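Local coordinates for tetratricopeptide repeat protein (Parabacteroides merdae ATCC 43184, PDB 4R7S) that is of unknown function but, as a tetratricopeptide repeat protein, probably serves as a helical scaffold for binding other proteins or peptides, at residues Lys56-Leu61 with Thr86-Thr91; Ser63-Leu68 with Glu79-Leu84; Ala145-Ala150 with Arg164-Leu169; Asn124-Glu129 with Lys154-Tyr159. All blocks are in the same frame, centred on the assembly; numbering follows the deposited sequence. Where two conformers were deposited one is given.

Contact 1: residues Lys56-Leu61 with Thr86-Thr91; sequences KLQEAL and TELGET
Leu88 points its two methyls at the first turn of helix 57-68. The contact belongs to a tetratricopeptide repeat array of stacked antiparallel helices. It joins the start of helix 57-68 to the end of helix 75-87. Leu88 CD2 lies 3.7 Å from Leu57 CB and 3.4 Å from Gln58 NE2. Its other methyl, CD1, meets Leu61 CD2 at 4.0 Å, so Leu88 touches three residues spread over one turn. Gln58 reaches it because its chain bends at chi2 (-45°), which brings the amide nitrogen over the leucine tip. No hydrogen bond crosses between the segments.

On the Leu57 side, the two methyls face the carboxylate of Glu87, and the side chains cross at about a right angle. Leu57 CD1 is 3.6 Å from Glu87 OE2. The extended Glu87 chain is anchored outside the contact, where OE1 forms a salt bridge with Arg52 of helix 40-52. Leu57 also packs on Arg52, so this arginine backs both partners. Farther out, Gly89 ends helix 75-87 in a Schellman motif with positive phi, and Gly89 N bonds back to Thr86 O at 3.0 Å. At the N-cap of helix 57-68, Lys56 NZ forms a salt bridge with Glu24 and a weak one, at 3.3 Å, with Glu59 OE2.

Contact 2: residues Ser63-Leu68 with Glu79-Leu84; sequences SYTSAL and ENRASL. With EDO (1,2-ethanediol), chain H.
Tyr64 lies against Asn80, Arg81 and Leu84, and this is the closely packed part. Asn80 CB sits over one face of the Tyr64 ring, 4.1 Å from its centroid, in a CH-pi contact. Leu84 CD2 comes to the ring edge, 3.8 Å from Tyr64 CD2. Arg81 CG lies alongside Tyr64 CB. Buried Leu68 also packs closely, its CD2 over one guanidinium face, 3.4 Å from Arg81 NH1. Tyr64 OH bonds to Thr49 of helix 40-52 and, at 2.7 Å, to a water. That water donates to Asn80 OD1, while Asn80 ND2 bonds to Thr76 O. A 1,2-ethanediol, probably from the crystallisation liquor, reaches OD1 only weakly.

The Thr65 side is looser and more exposed. Arg81 bends at chi2 and chi3, which carries its guanidinium across to helix 57-68. Arg81 NH2 makes a long, weak bond of 3.4 Å to Thr65 OG1, at the guanidinium edge. Thr65 OG1 also bonds to Leu61 O, one turn back. The stronger partner of Arg81 is Asp97 on helix 91-104. The two helix segments run nearly antiparallel, at 149° with axes 10.0 Å apart, as in the helix-on-helix stacking of tetratricopeptide repeats.

Contact 3: residues Ala145-Ala150 with Arg164-Leu169; sequences ARLGHA and RIFNYL
Ala150 CB fits between Ile165 and Phe166, touching both. It lies over one face of the Phe166 ring, 3.9 Å from the centroid, as a CH-pi contact. Ile165 CG2 is 3.6 Å away from Ala150 CB. The isoleucine is set with CG1 beside its backbone N (chi1 -59°). This turns CG2 toward Ala150 and the carbonyl of Arg146, and sends CD1 along the backbone between His149 and Ala150. Ile165 CD1 is 4.0 Å from His149 CB.

Leu147 has CG opposite its backbone N (chi1 -165°). Its CD1 thereby swings across to the partner helix. There it meets Phe166 CE1 at 3.6 Å and Leu169 CD1 at 3.9 Å. Leu147 and Leu169 cross at about a right angle. The second Leu169 methyl, CD2, packs on Arg146 CB.

The outer edge is thinner. Arg146 is extended from CG to NE, and its CD comes to the edge of the Tyr168 ring, 4.1 Å from CE2. The guanidinium and ring planes are steeply inclined.

The segments of helices 143-156 and 159-172 are nearly antiparallel, at 148° with axes 9.2 Å apart. This is consistent with a neighbouring helix pair in a stacked, tetratricopeptide-like array. His149 and Ala145 pack on helix 125-138 on one side. Leu147 and Phe166 reach helix 178-189 on another.

Contact 4: residues Asn124-Glu129 with Lys154-Tyr159; sequences NYMWAE and KMRGNY. With EDO (1,2-ethanediol), chain D.
Tyr125 lays one ring face over the aliphatic part of Arg156. Arg156 CG is 3.9 Å from the ring centroid, a CH-pi contact, and the two side chains slide past each other in opposite directions. Bends at chi2 and chi3 of Arg156 then bring its guanidinium back to helix 125-138. There Arg156 NH2 forms a salt bridge with Glu129 OE1 at 2.8 Å (N-H...O angle 154°). Arg156 NH1 adds a weak bond to the same oxygen at 3.2 Å. The carboxylate and guanidinium planes are almost perpendicular, and OE1 is met from above its plane. Tyr125 CE1 packs on Met155 CB at 3.8 Å. A water links Tyr125 OH to Met155 O. The contact joins the start of helix 125-138 to the last turn of helix 143-156, closed by Gly157 in a Schellman motif, within the stacked helices of the repeat array. Arg156 NE also pairs with Glu153. Two carboxylates thus balance one guanidinium and would hold it beyond the ring, between the helices.

How the contacts relate
From the N terminus, contact 1 opens first, at the start of helix 57-68, and closes at the end of helix 75-87. Contact 2 is nested within that loop and uses the same two helices. The pair touch, with Leu84 CD2 lying 3.4 Å from Leu61 N. Together they tie one helix to the next along its length. Both close before contact 4 opens on helix 125-138. Contact 4 closes at the end of helix 143-156, and contact 3 joins that helix to helix 159-172, so their segments alternate along the chain. Contacts 3 and 4 meet where His149 lies on Glu129. Contacts 1 and 3 have centres about 30 Å apart, on opposite sides of the chain's centre.

Contact 1: residues Lys56-Leu61 with Thr86-Thr91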
loop_
_atom_site.group_PDB
_atom_site.type_symbol
_atom_site.label_atom_id
_atom_site.label_comp_id
_atom_site.label_asym_id
_atom_site.label_seq_id
_atom_site.Cartn_x
_atom_site.Cartn_y
_atom_site.Cartn_z
ATOM N N LYS A 56 -12.775 -0.791 10.515
ATOM C CA LYS A 56 -12.646 -1.142 11.936
ATOM C C LYS A 56 -11.231 -1.749 12.129
ATOM O O LYS A 56 -11.059 -2.943 12.415
ATOM C CB LYS A 56 -13.768 -2.108 12.358
ATOM C CG LYS A 56 -15.157 -1.713 11.871
ATOM C CD LYS A 56 -16.234 -2.074 12.887
ATOM C CE LYS A 56 -17.055 -3.287 12.527
ATOM N NZ LYS A 56 -17.801 -3.837 13.699
ATOM N N LEU A 57 -10.221 -0.898 11.917
ATOM C CA LEU A 57 -8.806 -1.245 11.914
ATOM C C LEU A 57 -8.283 -1.761 13.275
ATOM O O LEU A 57 -7.564 -2.765 13.288
ATOM C CB LEU A 57 -7.966 -0.050 11.441
ATOM C CG LEU A 57 -8.322 0.583 10.081
ATOM C CD1 LEU A 57 -7.242 1.578 9.654
ATOM C CD2 LEU A 57 -8.519 -0.472 8.971
ATOM N N GLN A 58 -8.641 -1.110 14.399
ATOM C CA GLN A 58 -8.192 -1.571 15.714
ATOM C C GLN A 58 -8.791 -2.933 16.040
ATOM O O GLN A 58 -8.071 -3.777 16.576
ATOM C CB GLN A 58 -8.499 -0.550 16.841
ATOM C CG GLN A 58 -7.533 0.658 16.924
ATOM C CD GLN A 58 -6.051 0.338 16.800
ATOM O OE1 GLN A 58 -5.499 -0.573 17.446
ATOM N NE2 GLN A 58 -5.369 1.106 15.963
ATOM N N GLU A 59 -10.077 -3.163 15.673
ATOM C CA GLU A 59 -10.801 -4.435 15.878
ATOM C C GLU A 59 -10.169 -5.564 15.060
ATOM O O GLU A 59 -9.946 -6.672 15.574
ATOM C CB GLU A 59 -12.281 -4.297 15.473
ATOM C CG GLU A 59 -13.187 -3.840 16.594
ATOM C CD GLU A 59 -14.340 -2.979 16.125
ATOM O OE1 GLU A 59 -14.102 -1.785 15.827
ATOM O OE2 GLU A 59 -15.479 -3.498 16.053
ATOM N N ALA A 60 -9.907 -5.266 13.776
ATOM C CA ALA A 60 -9.281 -6.161 12.816
ATOM C C ALA A 60 -7.931 -6.616 13.339
ATOM O O ALA A 60 -7.599 -7.786 13.204
ATOM C CB ALA A 60 -9.116 -5.454 11.485
ATOM N N LEU A 61 -7.179 -5.712 13.989
ATOM C CA LEU A 61 -5.878 -6.057 14.557
ATOM C C LEU A 61 -6.049 -7.091 15.665
ATOM O O LEU A 61 -5.277 -8.052 15.715
ATOM C CB LEU A 61 -5.125 -4.799 15.060
ATOM C CG LEU A 61 -3.825 -5.004 15.858
ATOM C CD1 LEU A 61 -2.798 -5.857 15.098
ATOM C CD2 LEU A 61 -3.219 -3.666 16.256
ATOM N N THR A 86 1.001 -1.553 8.635
ATOM C CA THR A 86 1.475 -0.546 7.701
ATOM C C THR A 86 0.412 0.552 7.576
ATOM O O THR A 86 0.758 1.735 7.667
ATOM C CB THR A 86 1.846 -1.204 6.357
ATOM O OG1 THR A 86 2.954 -2.081 6.576
ATOM C CG2 THR A 86 2.262 -0.183 5.297
ATOM N N GLU A 87 -0.874 0.153 7.430
ATOM C CA GLU A 87 -2.021 1.053 7.318
ATOM C C GLU A 87 -2.200 1.858 8.621
ATOM O O GLU A 87 -2.621 3.016 8.570
ATOM C CB GLU A 87 -3.285 0.252 6.977
ATOM C CG GLU A 87 -4.384 1.107 6.369
ATOM C CD GLU A 87 -5.732 0.456 6.139
ATOM O OE1 GLU A 87 -5.773 -0.768 5.882
ATOM O OE2 GLU A 87 -6.747 1.190 6.140
ATOM N N LEU A 88 -1.844 1.258 9.780
ATOM C CA LEU A 88 -1.922 1.922 11.079
ATOM C C LEU A 88 -0.655 2.745 11.369
ATOM O O LEU A 88 -0.575 3.388 12.422
ATOM C CB LEU A 88 -2.130 0.908 12.210
ATOM C CG LEU A 88 -3.425 0.114 12.259
ATOM C CD1 LEU A 88 -3.303 -1.037 13.267
ATOM C CD2 LEU A 88 -4.604 0.999 12.631
ATOM N N GLY A 89 0.326 2.700 10.463
ATOM C CA GLY A 89 1.598 3.408 10.624
ATOM C C GLY A 89 2.517 2.797 11.677
ATOM O O GLY A 89 3.477 3.444 12.117
ATOM N N GLU A 90 2.211 1.547 12.104
ATOM C CA GLU A 90 2.985 0.745 13.048
ATOM C C GLU A 90 4.086 0.010 12.252
ATOM O O GLU A 90 4.022 -1.209 12.039
ATOM C CB GLU A 90 2.051 -0.223 13.804
ATOM C CG GLU A 90 1.278 0.429 14.934
ATOM C CD GLU A 90 2.171 0.845 16.087
ATOM O OE1 GLU A 90 2.561 -0.037 16.887
ATOM O OE2 GLU A 90 2.538 2.040 16.149
ATOM N N THR A 91 5.071 0.795 11.775
ATOM C CA THR A 91 6.160 0.377 10.901
ATOM C C THR A 91 7.039 -0.718 11.519
ATOM O O THR A 91 7.358 -1.678 10.816
ATOM C CB THR A 91 6.986 1.599 10.460
ATOM O OG1 THR A 91 6.097 2.548 9.873
ATOM C CG2 THR A 91 8.034 1.252 9.415
#

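Contact 2: residues Ser63-Leu68 with Glu79-Leu84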
loop_
_atom_site.group_PDB
_atom_site.type_symbol
_atom_site.label_atom_id
_atom_site.label_comp_id
_atom_site.label_asym_id
_atom_site.label_seq_id
_atom_site.Cartn_x
_atom_site.Cartn_y
_atom_site.Cartn_z
ATOM N N SER A 63 -8.506 -9.314 15.962
ATOM C CA SER A 63 -8.906 -10.565 15.311
ATOM C C SER A 63 -7.676 -11.302 14.725
ATOM O O SER A 63 -7.493 -12.491 15.000
ATOM C CB SER A 63 -9.961 -10.309 14.240
ATOM O OG SER A 63 -11.194 -9.934 14.835
ATOM N N TYR A 64 -6.818 -10.586 13.982
ATOM C CA TYR A 64 -5.586 -11.142 13.416
ATOM C C TYR A 64 -4.625 -11.600 14.521
ATOM O O TYR A 64 -4.021 -12.670 14.388
ATOM C CB TYR A 64 -4.878 -10.129 12.493
ATOM C CG TYR A 64 -5.553 -9.863 11.159
ATOM C CD1 TYR A 64 -6.221 -10.877 10.477
ATOM C CD2 TYR A 64 -5.425 -8.630 10.528
ATOM C CE1 TYR A 64 -6.809 -10.645 9.235
ATOM C CE2 TYR A 64 -6.028 -8.380 9.299
ATOM C CZ TYR A 64 -6.715 -9.390 8.655
ATOM O OH TYR A 64 -7.257 -9.137 7.428
ATOM N N THR A 65 -4.500 -10.818 15.606
ATOM C CA THR A 65 -3.646 -11.164 16.737
ATOM C C THR A 65 -4.125 -12.491 17.369
ATOM O O THR A 65 -3.289 -13.353 17.682
ATOM C CB THR A 65 -3.585 -10.004 17.747
ATOM O OG1 THR A 65 -2.882 -8.923 17.125
ATOM C CG2 THR A 65 -2.869 -10.383 19.033
ATOM N N SER A 66 -5.457 -12.663 17.486
ATOM C CA SER A 66 -6.082 -13.859 18.041
ATOM C C SER A 66 -5.850 -15.047 17.149
ATOM O O SER A 66 -5.478 -16.100 17.648
ATOM C CB SER A 66 -7.579 -13.641 18.234
ATOM O OG SER A 66 -7.826 -12.586 19.148
ATOM N N ALA A 67 -6.060 -14.888 15.828
ATOM C CA ALA A 67 -5.844 -15.928 14.811
ATOM C C ALA A 67 -4.390 -16.420 14.826
ATOM O O ALA A 67 -4.140 -17.606 14.700
ATOM C CB ALA A 67 -6.189 -15.378 13.425
ATOM N N LEU A 68 -3.440 -15.492 14.968
ATOM C CA LEU A 68 -2.010 -15.771 14.947
ATOM C C LEU A 68 -1.558 -16.612 16.171
ATOM O O LEU A 68 -0.688 -17.475 16.019
ATOM C CB LEU A 68 -1.216 -14.454 14.845
ATOM C CG LEU A 68 0.244 -14.587 14.439
ATOM C CD1 LEU A 68 0.396 -15.171 13.042
ATOM C CD2 LEU A 68 0.936 -13.278 14.518
ATOM N N GLU A 79 0.902 -11.893 6.601
ATOM C CA GLU A 79 0.804 -10.990 5.454
ATOM C C GLU A 79 -0.340 -9.982 5.654
ATOM O O GLU A 79 -0.158 -8.810 5.358
ATOM C CB GLU A 79 0.611 -11.806 4.164
ATOM C CG GLU A 79 0.464 -10.979 2.902
ATOM C CD GLU A 79 0.001 -11.753 1.685
ATOM O OE1 GLU A 79 0.625 -12.788 1.362
ATOM O OE2 GLU A 79 -0.957 -11.293 1.023
ATOM N N ASN A 80 -1.483 -10.414 6.194
ATOM C CA ASN A 80 -2.603 -9.500 6.391
ATOM C C ASN A 80 -2.382 -8.540 7.567
ATOM O O ASN A 80 -2.639 -7.342 7.421
ATOM C CB ASN A 80 -3.918 -10.276 6.534
ATOM C CG ASN A 80 -4.403 -10.754 5.186
ATOM O OD1 ASN A 80 -5.000 -10.018 4.401
ATOM N ND2 ASN A 80 -4.044 -11.943 4.822
ATOM N N ARG A 81 -1.862 -9.035 8.688
ATOM C CA ARG A 81 -1.598 -8.212 9.879
ATOM C C ARG A 81 -0.421 -7.247 9.617
ATOM O O ARG A 81 -0.470 -6.097 10.059
ATOM C CB ARG A 81 -1.327 -9.119 11.084
ATOM C CG ARG A 81 -1.425 -8.490 12.467
ATOM C CD ARG A 81 -0.241 -9.082 13.190
ATOM N NE ARG A 81 -0.425 -9.344 14.605
ATOM C CZ ARG A 81 0.539 -9.781 15.410
ATOM N NH1 ARG A 81 1.766 -9.988 14.940
ATOM N NH2 ARG A 81 0.288 -10.012 16.691
ATOM N N ALA A 82 0.611 -7.689 8.870
ATOM C CA ALA A 82 1.716 -6.779 8.549
ATOM C C ALA A 82 1.193 -5.630 7.684
ATOM O O ALA A 82 1.513 -4.475 7.955
ATOM C CB ALA A 82 2.846 -7.512 7.852
ATOM N N SER A 83 0.313 -5.945 6.713
ATOM C CA SER A 83 -0.328 -4.967 5.843
ATOM C C SER A 83 -1.212 -4.037 6.673
ATOM O O SER A 83 -1.247 -2.835 6.417
ATOM C CB SER A 83 -1.154 -5.668 4.771
ATOM O OG SER A 83 -1.848 -4.731 3.969
ATOM N N LEU A 84 -1.908 -4.583 7.671
ATOM C CA LEU A 84 -2.741 -3.772 8.539
ATOM C C LEU A 84 -1.866 -2.834 9.393
ATOM O O LEU A 84 -2.211 -1.660 9.527
ATOM C CB LEU A 84 -3.657 -4.646 9.416
ATOM C CG LEU A 84 -4.564 -3.907 10.412
ATOM C CD1 LEU A 84 -5.539 -2.970 9.716
ATOM C CD2 LEU A 84 -5.312 -4.873 11.252
HETATM C C1 EDO H . -8.140 -12.234 2.431
HETATM O O1 EDO H . -7.296 -11.142 2.050
HETATM C C2 EDO H . -7.694 -12.840 3.797
HETATM O O2 EDO H . -8.827 -13.060 4.636
HETATM O O HOH W 1 -6.127 -7.759 5.347
#

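Contact 3: residues Ala145-Ala150 with Arg164-Leu169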
loop_
_atom_site.group_PDB
_atom_site.type_symbol
_atom_site.label_atom_id
_atom_site.label_comp_id
_atom_site.label_asym_id
_atom_site.label_seq_id
_atom_site.Cartn_x
_atom_site.Cartn_y
_atom_site.Cartn_z
ATOM N N ALA A 145 9.474 -5.269 -8.862
ATOM C CA ALA A 145 10.791 -5.351 -8.238
ATOM C C ALA A 145 11.708 -4.244 -8.807
ATOM O O ALA A 145 12.394 -3.555 -8.049
ATOM C CB ALA A 145 11.391 -6.716 -8.468
ATOM N N ARG A 146 11.625 -4.023 -10.132
ATOM C CA ARG A 146 12.373 -3.001 -10.866
ATOM C C ARG A 146 11.900 -1.621 -10.423
ATOM O O ARG A 146 12.726 -0.747 -10.206
ATOM C CB ARG A 146 12.251 -3.204 -12.400
ATOM C CG ARG A 146 12.937 -4.495 -12.888
ATOM C CD ARG A 146 13.083 -4.592 -14.404
ATOM N NE ARG A 146 13.669 -5.876 -14.792
ATOM C CZ ARG A 146 14.973 -6.137 -14.898
ATOM N NH1 ARG A 146 15.872 -5.179 -14.692
ATOM N NH2 ARG A 146 15.387 -7.353 -15.220
ATOM N N LEU A 147 10.592 -1.459 -10.190
ATOM C CA LEU A 147 10.015 -0.209 -9.694
ATOM C C LEU A 147 10.491 0.079 -8.280
ATOM O O LEU A 147 10.805 1.214 -7.959
ATOM C CB LEU A 147 8.498 -0.312 -9.727
ATOM C CG LEU A 147 7.716 0.976 -9.584
ATOM C CD1 LEU A 147 7.913 1.879 -10.792
ATOM C CD2 LEU A 147 6.252 0.659 -9.452
ATOM N N GLY A 148 10.590 -0.962 -7.462
ATOM C CA GLY A 148 11.135 -0.855 -6.117
ATOM C C GLY A 148 12.526 -0.252 -6.173
ATOM O O GLY A 148 12.814 0.699 -5.445
ATOM N N HIS A 149 13.368 -0.760 -7.096
ATOM C CA HIS A 149 14.723 -0.259 -7.336
ATOM C C HIS A 149 14.693 1.212 -7.781
ATOM O O HIS A 149 15.477 2.011 -7.275
ATOM C CB HIS A 149 15.458 -1.121 -8.384
ATOM C CG HIS A 149 16.044 -2.382 -7.824
ATOM N ND1 HIS A 149 16.941 -2.356 -6.768
ATOM C CD2 HIS A 149 15.876 -3.661 -8.221
ATOM C CE1 HIS A 149 17.283 -3.613 -6.557
ATOM N NE2 HIS A 149 16.673 -4.433 -7.414
ATOM N N ALA A 150 13.749 1.569 -8.678
ATOM C CA ALA A 150 13.572 2.924 -9.175
ATOM C C ALA A 150 13.248 3.908 -8.027
ATOM O O ALA A 150 13.871 4.983 -7.933
ATOM C CB ALA A 150 12.470 2.952 -10.231
ATOM N N ARG A 164 16.979 6.017 -15.406
ATOM C CA ARG A 164 17.253 4.938 -16.345
ATOM C C ARG A 164 16.200 3.819 -16.208
ATOM O O ARG A 164 15.676 3.357 -17.228
ATOM C CB ARG A 164 18.665 4.382 -16.111
ATOM C CG ARG A 164 19.107 3.386 -17.169
ATOM C CD ARG A 164 20.274 2.518 -16.717
ATOM N NE ARG A 164 20.024 1.789 -15.465
ATOM C CZ ARG A 164 19.315 0.671 -15.353
ATOM N NH1 ARG A 164 18.727 0.136 -16.421
ATOM N NH2 ARG A 164 19.176 0.081 -14.172
ATOM N N ILE A 165 15.867 3.425 -14.949
ATOM C CA ILE A 165 14.898 2.359 -14.654
ATOM C C ILE A 165 13.499 2.766 -15.135
ATOM O O ILE A 165 12.851 1.981 -15.828
ATOM C CB ILE A 165 14.897 1.966 -13.159
ATOM C CG1 ILE A 165 16.294 1.489 -12.730
ATOM C CG2 ILE A 165 13.808 0.893 -12.885
ATOM C CD1 ILE A 165 16.549 1.405 -11.221
ATOM N N PHE A 166 13.047 3.985 -14.778
ATOM C CA PHE A 166 11.740 4.478 -15.208
ATOM C C PHE A 166 11.687 4.588 -16.708
ATOM O O PHE A 166 10.650 4.294 -17.276
ATOM C CB PHE A 166 11.404 5.847 -14.586
ATOM C CG PHE A 166 10.845 5.783 -13.195
ATOM C CD1 PHE A 166 9.581 5.248 -12.959
ATOM C CD2 PHE A 166 11.559 6.285 -12.121
ATOM C CE1 PHE A 166 9.055 5.192 -11.659
ATOM C CE2 PHE A 166 11.028 6.245 -10.828
ATOM C CZ PHE A 166 9.787 5.685 -10.603
ATOM N N ASN A 167 12.777 5.007 -17.360
ATOM C CA ASN A 167 12.742 5.109 -18.820
ATOM C C ASN A 167 12.593 3.711 -19.443
ATOM O O ASN A 167 11.816 3.540 -20.395
ATOM C CB ASN A 167 13.970 5.847 -19.387
ATOM C CG ASN A 167 13.999 7.324 -19.064
ATOM O OD1 ASN A 167 12.969 7.968 -18.795
ATOM N ND2 ASN A 167 15.198 7.904 -19.092
ATOM N N TYR A 168 13.288 2.718 -18.865
ATOM C CA TYR A 168 13.226 1.352 -19.355
ATOM C C TYR A 168 11.804 0.785 -19.210
ATOM O O TYR A 168 11.278 0.246 -20.182
ATOM C CB TYR A 168 14.267 0.450 -18.652
ATOM C CG TYR A 168 14.074 -1.021 -18.962
ATOM C CD1 TYR A 168 14.232 -1.508 -20.262
ATOM C CD2 TYR A 168 13.654 -1.914 -17.975
ATOM C CE1 TYR A 168 14.022 -2.853 -20.563
ATOM C CE2 TYR A 168 13.483 -3.274 -18.257
ATOM C CZ TYR A 168 13.656 -3.736 -19.556
ATOM O OH TYR A 168 13.475 -5.066 -19.858
ATOM N N LEU A 169 11.198 0.910 -18.008
ATOM C CA LEU A 169 9.863 0.397 -17.698
ATOM C C LEU A 169 8.801 1.011 -18.596
ATOM O O LEU A 169 7.905 0.297 -19.050
ATOM C CB LEU A 169 9.496 0.637 -16.224
ATOM C CG LEU A 169 10.305 -0.129 -15.170
ATOM C CD1 LEU A 169 9.866 0.257 -13.726
ATOM C CD2 LEU A 169 10.207 -1.635 -15.371
#

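Contact 4: residues Asn124-Glu129 with Lys154-Tyr159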
loop_
_atom_site.group_PDB
_atom_site.type_symbol
_atom_site.label_atom_id
_atom_site.label_comp_id
_atom_site.label_asym_id
_atom_site.label_seq_id
_atom_site.Cartn_x
_atom_site.Cartn_y
_atom_site.Cartn_z
ATOM N N ASN A 124 16.548 2.654 5.112
ATOM C CA ASN A 124 17.420 1.468 5.101
ATOM C C ASN A 124 17.538 0.884 3.656
ATOM O O ASN A 124 16.994 -0.184 3.334
ATOM C CB ASN A 124 16.888 0.431 6.081
ATOM C CG ASN A 124 17.951 -0.490 6.593
ATOM O OD1 ASN A 124 18.927 -0.839 5.891
ATOM N ND2 ASN A 124 17.778 -0.889 7.846
ATOM N N TYR A 125 18.287 1.606 2.811
ATOM C CA TYR A 125 18.449 1.429 1.366
ATOM C C TYR A 125 19.135 0.131 0.942
ATOM O O TYR A 125 18.689 -0.483 -0.041
ATOM C CB TYR A 125 19.157 2.657 0.761
ATOM C CG TYR A 125 18.411 3.949 1.066
ATOM C CD1 TYR A 125 17.044 4.070 0.813
ATOM C CD2 TYR A 125 19.065 5.036 1.642
ATOM C CE1 TYR A 125 16.348 5.241 1.109
ATOM C CE2 TYR A 125 18.385 6.222 1.923
ATOM C CZ TYR A 125 17.020 6.313 1.675
ATOM O OH TYR A 125 16.337 7.481 1.951
HETATM N N MSE A 126 20.184 -0.295 1.664
HETATM C CA MSE A 126 20.872 -1.540 1.328
HETATM C C MSE A 126 19.958 -2.722 1.544
HETATM O O MSE A 126 19.957 -3.624 0.701
HETATM C CB MSE A 126 22.184 -1.734 2.115
HETATM C CG MSE A 126 23.371 -0.903 1.573
HETATM SE SE MSE A 126 23.631 -0.957 -0.393
HETATM C CE MSE A 126 23.652 -3.023 -0.671
ATOM N N TRP A 127 19.149 -2.721 2.634
ATOM C CA TRP A 127 18.250 -3.865 2.863
ATOM C C TRP A 127 17.079 -3.873 1.866
ATOM O O TRP A 127 16.653 -4.966 1.491
ATOM C CB TRP A 127 17.724 -3.976 4.305
ATOM C CG TRP A 127 18.709 -4.057 5.445
ATOM C CD1 TRP A 127 18.424 -3.842 6.764
ATOM C CD2 TRP A 127 20.113 -4.373 5.388
ATOM N NE1 TRP A 127 19.556 -3.992 7.529
ATOM C CE2 TRP A 127 20.608 -4.321 6.712
ATOM C CE3 TRP A 127 20.996 -4.732 4.353
ATOM C CZ2 TRP A 127 21.944 -4.599 7.027
ATOM C CZ3 TRP A 127 22.336 -4.938 4.654
ATOM C CH2 TRP A 127 22.795 -4.890 5.980
ATOM N N ALA A 128 16.601 -2.684 1.402
ATOM C CA ALA A 128 15.531 -2.594 0.391
ATOM C C ALA A 128 16.017 -3.191 -0.937
ATOM O O ALA A 128 15.355 -4.047 -1.527
ATOM C CB ALA A 128 15.104 -1.157 0.196
ATOM N N GLU A 129 17.233 -2.816 -1.328
ATOM C CA GLU A 129 17.925 -3.274 -2.528
ATOM C C GLU A 129 17.968 -4.811 -2.570
ATOM O O GLU A 129 17.614 -5.410 -3.588
ATOM C CB GLU A 129 19.350 -2.694 -2.519
ATOM C CG GLU A 129 19.956 -2.492 -3.894
ATOM C CD GLU A 129 21.433 -2.150 -3.890
ATOM O OE1 GLU A 129 21.806 -1.090 -3.337
ATOM O OE2 GLU A 129 22.220 -2.949 -4.445
ATOM N N LYS A 154 15.899 6.858 -6.363
ATOM C CA LYS A 154 15.412 8.227 -6.230
ATOM C C LYS A 154 15.576 8.699 -4.753
ATOM O O LYS A 154 16.138 9.758 -4.510
ATOM C CB LYS A 154 13.938 8.276 -6.660
ATOM C CG LYS A 154 13.226 9.570 -6.250
ATOM C CD LYS A 154 11.740 9.549 -6.553
ATOM C CE LYS A 154 10.927 8.987 -5.415
ATOM N NZ LYS A 154 9.529 8.801 -5.851
HETATM N N MSE A 155 15.113 7.904 -3.774
HETATM C CA MSE A 155 15.207 8.285 -2.349
HETATM C C MSE A 155 16.667 8.385 -1.843
HETATM O O MSE A 155 16.947 9.160 -0.920
HETATM C CB MSE A 155 14.406 7.325 -1.479
HETATM C CG MSE A 155 12.901 7.320 -1.794
HETATM SE SE MSE A 155 11.980 9.055 -1.809
HETATM C CE MSE A 155 12.700 9.823 -0.091
ATOM N N ARG A 156 17.582 7.604 -2.451
ATOM C CA ARG A 156 19.025 7.592 -2.184
ATOM C C ARG A 156 19.753 8.804 -2.797
ATOM O O ARG A 156 20.907 9.064 -2.467
ATOM C CB ARG A 156 19.618 6.354 -2.841
ATOM C CG ARG A 156 19.639 5.164 -2.003
ATOM C CD ARG A 156 20.944 4.476 -2.224
ATOM N NE ARG A 156 20.859 3.506 -3.301
ATOM C CZ ARG A 156 20.997 2.205 -3.125
ATOM N NH1 ARG A 156 21.215 1.712 -1.910
ATOM N NH2 ARG A 156 20.925 1.381 -4.165
ATOM N N GLY A 157 19.117 9.451 -3.760
ATOM C CA GLY A 157 19.706 10.556 -4.509
ATOM C C GLY A 157 20.414 10.108 -5.781
ATOM O O GLY A 157 21.106 10.923 -6.397
ATOM N N ASN A 158 20.263 8.815 -6.205
ATOM C CA ASN A 158 20.885 8.338 -7.459
ATOM C C ASN A 158 19.863 8.486 -8.557
ATOM O O ASN A 158 19.362 7.498 -9.095
ATOM C CB ASN A 158 21.441 6.884 -7.365
ATOM C CG ASN A 158 22.510 6.688 -6.314
ATOM O OD1 ASN A 158 23.179 7.634 -5.857
ATOM N ND2 ASN A 158 22.690 5.444 -5.898
ATOM N N TYR A 159 19.553 9.750 -8.859
ATOM C CA TYR A 159 18.533 10.211 -9.786
ATOM C C TYR A 159 18.702 9.672 -11.189
ATOM O O TYR A 159 17.704 9.305 -11.800
ATOM C CB TYR A 159 18.483 11.745 -9.798
ATOM C CG TYR A 159 18.143 12.323 -8.438
ATOM C CD1 TYR A 159 16.964 11.974 -7.786
ATOM C CD2 TYR A 159 19.009 13.208 -7.794
ATOM C CE1 TYR A 159 16.660 12.469 -6.517
ATOM C CE2 TYR A 159 18.697 13.740 -6.536
ATOM C CZ TYR A 159 17.520 13.360 -5.899
ATOM O OH TYR A 159 17.200 13.820 -4.639
HETATM C C1 EDO D . 6.884 7.003 -4.167
HETATM O O1 EDO D . 8.071 7.127 -3.392
HETATM C C2 EDO D . 6.528 5.504 -4.449
HETATM O O2 EDO D . 6.233 4.763 -3.268
HETATM O O HOH W 2 18.013 9.817 2.062
#